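Local coordinates for protein CdiI toxin (Salmonella enterica subsp. enterica serovar Rubislaw str. ATCC 10717, PDB 4ZQU) that acts as the immunity protein of a contact-dependent growth inhibition module, binding its cognate CdiA-CT toxin and neutralising its toxic activity, at residues 62-68 and 79-85; 127-133 and 151-157. All coordinates share one frame; numbering follows the deposited sequence.

Contact 1: residues 62-68 and 79-85; sequences RFVLPAP and TFDLDLY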
loop_
_atom_site.group_PDB
_atom_site.type_symbol
_atom_site.label_atom_id
_atom_site.label_comp_id
_atom_site.label_asym_id
_atom_site.label_seq_id
_atom_site.Cartn_x
_atom_site.Cartn_y
_atom_site.Cartn_z
ATOM N N ARG B 62 5.767 15.286 -3.142
ATOM C CA ARG B 62 7.048 15.084 -3.801
ATOM C C ARG B 62 7.027 13.890 -4.746
ATOM O O ARG B 62 6.436 12.854 -4.448
ATOM C CB ARG B 62 8.155 14.898 -2.764
ATOM C CG ARG B 62 8.491 16.148 -1.981
ATOM C CD ARG B 62 9.651 15.894 -1.044
ATOM N NE ARG B 62 9.272 15.035 0.073
ATOM C CZ ARG B 62 10.127 14.280 0.756
ATOM N NH1 ARG B 62 11.413 14.270 0.428
ATOM N NH2 ARG B 62 9.696 13.532 1.763
ATOM N N PHE B 63 7.676 14.057 -5.893
ATOM C CA PHE B 63 7.860 12.986 -6.859
ATOM C C PHE B 63 9.236 12.372 -6.620
ATOM O O PHE B 63 10.239 12.853 -7.143
ATOM C CB PHE B 63 7.722 13.525 -8.282
ATOM C CG PHE B 63 7.687 12.465 -9.336
ATOM C CD1 PHE B 63 6.787 11.420 -9.254
ATOM C CD2 PHE B 63 8.541 12.527 -10.423
ATOM C CE1 PHE B 63 6.749 10.445 -10.230
ATOM C CE2 PHE B 63 8.507 11.556 -11.404
ATOM C CZ PHE B 63 7.610 10.514 -11.309
ATOM N N VAL B 64 9.275 11.311 -5.822
ATOM C CA VAL B 64 10.519 10.898 -5.185
ATOM C C VAL B 64 10.690 9.375 -5.124
ATOM O O VAL B 64 9.718 8.633 -4.989
ATOM C CB VAL B 64 10.594 11.512 -3.756
ATOM C CG1 VAL B 64 9.316 11.223 -2.980
ATOM C CG2 VAL B 64 11.828 11.043 -2.990
ATOM N N LEU B 65 11.936 8.923 -5.252
ATOM C CA LEU B 65 12.300 7.514 -5.101
ATOM C C LEU B 65 13.253 7.337 -3.915
ATOM O O LEU B 65 13.828 8.315 -3.442
ATOM C CB LEU B 65 12.940 6.994 -6.389
ATOM C CG LEU B 65 11.953 6.583 -7.479
ATOM C CD1 LEU B 65 12.687 6.290 -8.772
ATOM C CD2 LEU B 65 11.154 5.373 -7.024
ATOM N N PRO B 66 13.414 6.094 -3.418
ATOM C CA PRO B 66 14.313 5.884 -2.273
ATOM C C PRO B 66 15.749 6.322 -2.543
ATOM O O PRO B 66 16.363 6.994 -1.713
ATOM C CB PRO B 66 14.252 4.370 -2.052
ATOM C CG PRO B 66 12.942 3.960 -2.605
ATOM C CD PRO B 66 12.691 4.859 -3.777
ATOM N N ALA B 67 16.268 5.939 -3.705
ATOM C CA ALA B 67 17.648 6.218 -4.074
ATOM C C ALA B 67 17.787 6.104 -5.588
ATOM O O ALA B 67 16.907 5.547 -6.244
ATOM C CB ALA B 67 18.599 5.255 -3.357
ATOM N N PRO B 68 18.877 6.653 -6.154
ATOM C CA PRO B 68 19.132 6.503 -7.592
ATOM C C PRO B 68 19.228 5.045 -8.039
ATOM O O PRO B 68 19.824 4.220 -7.349
ATOM C CB PRO B 68 20.476 7.212 -7.781
ATOM C CG PRO B 68 20.503 8.235 -6.712
ATOM C CD PRO B 68 19.813 7.607 -5.531
ATOM N N THR B 79 12.998 12.963 -7.576
ATOM C CA THR B 79 13.984 13.277 -6.548
ATOM C C THR B 79 14.221 12.039 -5.687
ATOM O O THR B 79 13.634 10.985 -5.937
ATOM C CB THR B 79 13.545 14.465 -5.667
ATOM O OG1 THR B 79 12.422 14.088 -4.863
ATOM C CG2 THR B 79 13.167 15.660 -6.532
ATOM N N PHE B 80 15.082 12.157 -4.680
ATOM C CA PHE B 80 15.429 11.002 -3.859
ATOM C C PHE B 80 15.414 11.313 -2.367
ATOM O O PHE B 80 15.873 12.370 -1.933
ATOM C CB PHE B 80 16.800 10.460 -4.267
ATOM C CG PHE B 80 16.927 10.192 -5.738
ATOM C CD1 PHE B 80 16.251 9.133 -6.325
ATOM C CD2 PHE B 80 17.719 11.002 -6.538
ATOM C CE1 PHE B 80 16.359 8.887 -7.682
ATOM C CE2 PHE B 80 17.835 10.760 -7.897
ATOM C CZ PHE B 80 17.154 9.701 -8.470
ATOM N N ASP B 81 14.883 10.375 -1.589
ATOM C CA ASP B 81 14.784 10.526 -0.142
ATOM C C ASP B 81 14.701 9.151 0.508
ATOM O O ASP B 81 13.650 8.513 0.495
ATOM C CB ASP B 81 13.564 11.370 0.232
ATOM C CG ASP B 81 13.564 11.791 1.691
ATOM O OD1 ASP B 81 14.328 11.215 2.490
ATOM O OD2 ASP B 81 12.783 12.699 2.042
ATOM N N LEU B 82 15.809 8.703 1.086
ATOM C CA LEU B 82 15.878 7.364 1.655
ATOM C C LEU B 82 15.071 7.224 2.945
ATOM O O LEU B 82 14.486 6.173 3.207
ATOM C CB LEU B 82 17.333 6.977 1.912
ATOM C CG LEU B 82 17.554 5.481 2.122
ATOM C CD1 LEU B 82 17.329 4.719 0.819
ATOM C CD2 LEU B 82 18.945 5.223 2.679
ATOM N N ASP B 83 15.047 8.282 3.748
ATOM C CA ASP B 83 14.372 8.258 5.044
ATOM C C ASP B 83 12.850 8.216 4.926
ATOM O O ASP B 83 12.165 7.720 5.825
ATOM C CB ASP B 83 14.785 9.470 5.878
ATOM C CG ASP B 83 16.213 9.380 6.366
ATOM O OD1 ASP B 83 16.705 8.252 6.586
ATOM O OD2 ASP B 83 16.849 10.441 6.524
ATOM N N LEU B 84 12.324 8.770 3.838
ATOM C CA LEU B 84 10.896 8.697 3.571
ATOM C C LEU B 84 10.466 7.242 3.430
ATOM O O LEU B 84 9.501 6.798 4.056
ATOM C CB LEU B 84 10.541 9.481 2.307
ATOM C CG LEU B 84 9.080 9.405 1.850
ATOM C CD1 LEU B 84 8.169 10.138 2.819
ATOM C CD2 LEU B 84 8.908 9.938 0.435
ATOM N N TYR B 85 11.217 6.502 2.620
ATOM C CA TYR B 85 10.886 5.123 2.281
ATOM C C TYR B 85 11.321 4.101 3.334
ATOM O O TYR B 85 10.894 2.946 3.283
ATOM C CB TYR B 85 11.508 4.763 0.932
ATOM C CG TYR B 85 10.753 5.316 -0.255
ATOM C CD1 TYR B 85 11.103 6.534 -0.827
ATOM C CD2 TYR B 85 9.688 4.617 -0.808
ATOM C CE1 TYR B 85 10.412 7.039 -1.916
ATOM C CE2 TYR B 85 8.991 5.114 -1.893
ATOM C CZ TYR B 85 9.359 6.323 -2.445
ATOM O OH TYR B 85 8.666 6.815 -3.527
HETATM O O HOH W 1 12.644 15.057 -2.357
#
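Val64 and Leu65 pair in parallel with Thr79 and Phe80 in a two-stranded sheet at the periphery of the fold, and the chain beyond Phe80 turns at once into the short helix 82-85, which packs back on the first strand. Three backbone bonds fix the register: Thr79 N to Phe63 O, Leu65 N to Thr79 O, and Asp81 N to Leu65 O at 3.0 Å. The last carries the pairing to the helix start, where Asp81 is the N-cap and its OD1 accepts weak bonds from the amides of Asp83 and Leu84. Its other oxygen, OD2, takes NH1 of Arg62 at 2.6 Å, in the guanidinium plane and through the anti lone pair, although the two flat groups are turned 59° apart. The Arg62 chain bends at chi3 (-71°), which turns its guanidinium toward Asp81; NH2 adds a weak bond to OD2 and a salt bridge to Asp33. One aspartate thus caps the helix, weakly, and ties it to the residue that leads into strand 64-65, a charge pairing that probably favours its ionised form. A water links Arg62 NH1 to Thr79 OG1.

Tyr85 suits its buried place because its apolar ring can pack while its one hydroxyl finds a carbonyl acceptor. Its OH donates to Val64 O at 2.6 Å, while CG of Pro66 lies over one ring face, 3.7 Å from the centroid, as a CH-pi contact. Pro68 does the same for the more exposed Phe80, with CG 3.9 Å from that centroid and 12° off the normal. Branched Val64 packs against both the helix and its cap, CG1 meeting Leu84 CD2 at 3.7 Å and CG2 lying against Asp81 CB. Val13 of the CdiA-CT toxin chain packs on Pro66 and Ala67, and Arg29 of the same toxin chain packs on Leu65 and Tyr85.

Contact 2: residues 127-133 and 151-157; sequences DAITISP and DNVILSV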
loop_
_atom_site.group_PDB
_atom_site.type_symbol
_atom_site.label_atom_id
_atom_site.label_comp_id
_atom_site.label_asym_id
_atom_site.label_seq_id
_atom_site.Cartn_x
_atom_site.Cartn_y
_atom_site.Cartn_z
ATOM N N ASP B 127 -3.041 14.597 -16.517
ATOM C CA ASP B 127 -4.213 14.022 -17.164
ATOM C C ASP B 127 -5.513 14.262 -16.402
ATOM O O ASP B 127 -6.505 14.698 -16.988
ATOM C CB ASP B 127 -4.009 12.522 -17.367
ATOM C CG ASP B 127 -5.146 11.880 -18.128
ATOM O OD1 ASP B 127 -5.230 12.095 -19.355
ATOM O OD2 ASP B 127 -5.948 11.155 -17.503
ATOM N N ALA B 128 -5.514 13.975 -15.103
ATOM C CA ALA B 128 -6.727 14.109 -14.300
ATOM C C ALA B 128 -6.444 14.081 -12.802
ATOM O O ALA B 128 -5.360 13.692 -12.368
ATOM C CB ALA B 128 -7.720 13.007 -14.659
ATOM N N ILE B 129 -7.435 14.500 -12.022
ATOM C CA ILE B 129 -7.404 14.349 -10.572
ATOM C C ILE B 129 -8.273 13.162 -10.167
ATOM O O ILE B 129 -9.481 13.160 -10.399
ATOM C CB ILE B 129 -7.899 15.615 -9.853
ATOM C CG1 ILE B 129 -7.055 16.826 -10.256
ATOM C CG2 ILE B 129 -7.873 15.414 -8.348
ATOM C CD1 ILE B 129 -7.573 18.138 -9.711
ATOM N N THR B 130 -7.658 12.149 -9.568
ATOM C CA THR B 130 -8.382 10.937 -9.209
ATOM C C THR B 130 -8.603 10.824 -7.702
ATOM O O THR B 130 -7.650 10.802 -6.922
ATOM C CB THR B 130 -7.646 9.677 -9.700
ATOM O OG1 THR B 130 -7.403 9.783 -11.108
ATOM C CG2 THR B 130 -8.480 8.434 -9.426
ATOM N N ILE B 131 -9.869 10.754 -7.307
ATOM C CA ILE B 131 -10.235 10.562 -5.911
ATOM C C ILE B 131 -10.838 9.171 -5.743
ATOM O O ILE B 131 -11.898 8.870 -6.300
ATOM C CB ILE B 131 -11.227 11.640 -5.428
ATOM C CG1 ILE B 131 -10.751 13.030 -5.864
ATOM C CG2 ILE B 131 -11.389 11.575 -3.918
ATOM C CD1 ILE B 131 -11.645 14.160 -5.404
ATOM N N SER B 132 -10.153 8.324 -4.981
ATOM C CA SER B 132 -10.500 6.910 -4.905
ATOM C C SER B 132 -10.990 6.502 -3.519
ATOM O O SER B 132 -10.260 6.620 -2.538
ATOM C CB SER B 132 -9.294 6.053 -5.304
ATOM O OG SER B 132 -9.628 4.675 -5.335
ATOM N N PRO B 133 -12.235 6.010 -3.438
ATOM C CA PRO B 133 -12.776 5.519 -2.169
ATOM C C PRO B 133 -12.185 4.160 -1.789
ATOM O O PRO B 133 -11.558 3.502 -2.622
ATOM C CB PRO B 133 -14.275 5.413 -2.450
ATOM C CG PRO B 133 -14.350 5.131 -3.915
ATOM C CD PRO B 133 -13.202 5.875 -4.543
ATOM N N ASP B 151 -15.727 3.184 -9.354
ATOM C CA ASP B 151 -16.346 4.074 -8.382
ATOM C C ASP B 151 -15.454 5.255 -8.009
ATOM O O ASP B 151 -15.802 6.040 -7.130
ATOM C CB ASP B 151 -16.732 3.294 -7.128
ATOM C CG ASP B 151 -15.538 2.701 -6.422
ATOM O OD1 ASP B 151 -15.634 2.486 -5.198
ATOM O OD2 ASP B 151 -14.507 2.456 -7.084
ATOM N N ASN B 152 -14.312 5.384 -8.676
ATOM C CA ASN B 152 -13.433 6.524 -8.438
ATOM C C ASN B 152 -14.042 7.820 -8.949
ATOM O O ASN B 152 -14.718 7.840 -9.979
ATOM C CB ASN B 152 -12.067 6.312 -9.094
ATOM C CG ASN B 152 -11.264 5.215 -8.428
ATOM O OD1 ASN B 152 -11.557 4.807 -7.305
ATOM N ND2 ASN B 152 -10.229 4.743 -9.113
ATOM N N VAL B 153 -13.801 8.902 -8.219
ATOM C CA VAL B 153 -14.210 10.222 -8.669
ATOM C C VAL B 153 -13.077 10.858 -9.461
ATOM O O VAL B 153 -12.084 11.305 -8.893
ATOM C CB VAL B 153 -14.598 11.129 -7.494
ATOM C CG1 VAL B 153 -14.940 12.526 -7.992
ATOM C CG2 VAL B 153 -15.767 10.527 -6.735
ATOM N N ILE B 154 -13.228 10.885 -10.780
ATOM C CA ILE B 154 -12.210 11.452 -11.651
ATOM C C ILE B 154 -12.617 12.850 -12.099
ATOM O O ILE B 154 -13.688 13.040 -12.677
ATOM C CB ILE B 154 -11.970 10.569 -12.885
ATOM C CG1 ILE B 154 -11.913 9.096 -12.480
ATOM C CG2 ILE B 154 -10.690 10.987 -13.592
ATOM C CD1 ILE B 154 -11.804 8.148 -13.649
ATOM N N LEU B 155 -11.757 13.825 -11.827
ATOM C CA LEU B 155 -12.049 15.216 -12.147
ATOM C C LEU B 155 -11.033 15.786 -13.125
ATOM O O LEU B 155 -9.908 15.295 -13.223
ATOM C CB LEU B 155 -12.072 16.066 -10.876
ATOM C CG LEU B 155 -12.992 15.593 -9.751
ATOM C CD1 LEU B 155 -12.813 16.471 -8.527
ATOM C CD2 LEU B 155 -14.441 15.588 -10.203
ATOM N N SER B 156 -11.441 16.823 -13.847
ATOM C CA SER B 156 -10.551 17.522 -14.762
ATOM C C SER B 156 -9.427 18.201 -13.986
ATOM O O SER B 156 -9.597 18.551 -12.819
ATOM C CB SER B 156 -11.334 18.550 -15.584
ATOM O OG SER B 156 -10.492 19.243 -16.487
ATOM N N VAL B 157 -8.276 18.381 -14.629
ATOM C CA VAL B 157 -7.149 19.050 -13.985
ATOM C C VAL B 157 -7.429 20.533 -13.746
ATOM O O VAL B 157 -6.784 21.163 -12.908
ATOM C CB VAL B 157 -5.851 18.913 -14.816
ATOM C CG1 VAL B 157 -5.475 17.453 -14.978
ATOM C CG2 VAL B 157 -6.015 19.571 -16.177
HETATM O O HOH W 2 -8.212 17.111 -16.998
#
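Ile129 and Ile131 form hydrogen-bonded pairs with Leu155 and Val153, each pair closed by two backbone bonds; that from Val153 N to Ile131 O measures 2.7 Å. Thr130 and Ile154 make the non-hydrogen-bonded pair between them. Beyond the strand pairing, a water accepts from Val157 N and donates to Asp127 O.

The apolar contacts differ by face. Ile129, Ile131, Val153 and Leu155 share one, where three of the four are beta-branched, a shape that suits the extended chain, and Leu155 adds a longer aliphatic branch: CB of Ile131 meets CB of Val153 at 4.0 Å, and Ile131 CD1 reaches Leu155 CD1. Helix 161-172 covers this side through Ile164, Leu168 and Ala171. On the other, Ala128 CB touches Ile154 CG2 at 3.7 Å.

Polar side chains meet near Pro133. With its hydroxyl swung anti to the backbone N (chi1 -176°), Ser132 donates through OG to Asn152 OD1 at 2.8 Å, approaching 43° out of the carbonyl plane. Asp151 OD1 lies 3.2 Å from Pro133 CG and is hydrogen-bonded to Thr145 OG1. NZ of Lys70 of the CdiA-CT toxin chain is hydrogen-bonded to Pro133 O. Strand 153-155 thus extends an antiparallel sheet, one face packed against a helix, as in a two-layer alpha+beta arrangement.

Overall arrangement
The two contacts lie in different sheets, their centres 25 Å apart and their nearest atoms about 12 Å apart, with contact 1 complete along the chain before contact 2 begins. Both are partly buried. Contact 1 is the more peripheral, 17 Å from the chain centre against 13 Å, and joins a brief parallel pair to a helix start, so that ion pairing, capping and proline-aromatic contacts supplement few backbone bonds. Contact 2 belongs to the large antiparallel sheet and relies on regular backbone pairing, with aliphatic side chains beneath a helix. The toxin touches both: apolar and arginine packing at contact 1, a hydrogen bond from a toxin lysine to a backbone carbonyl at contact 2.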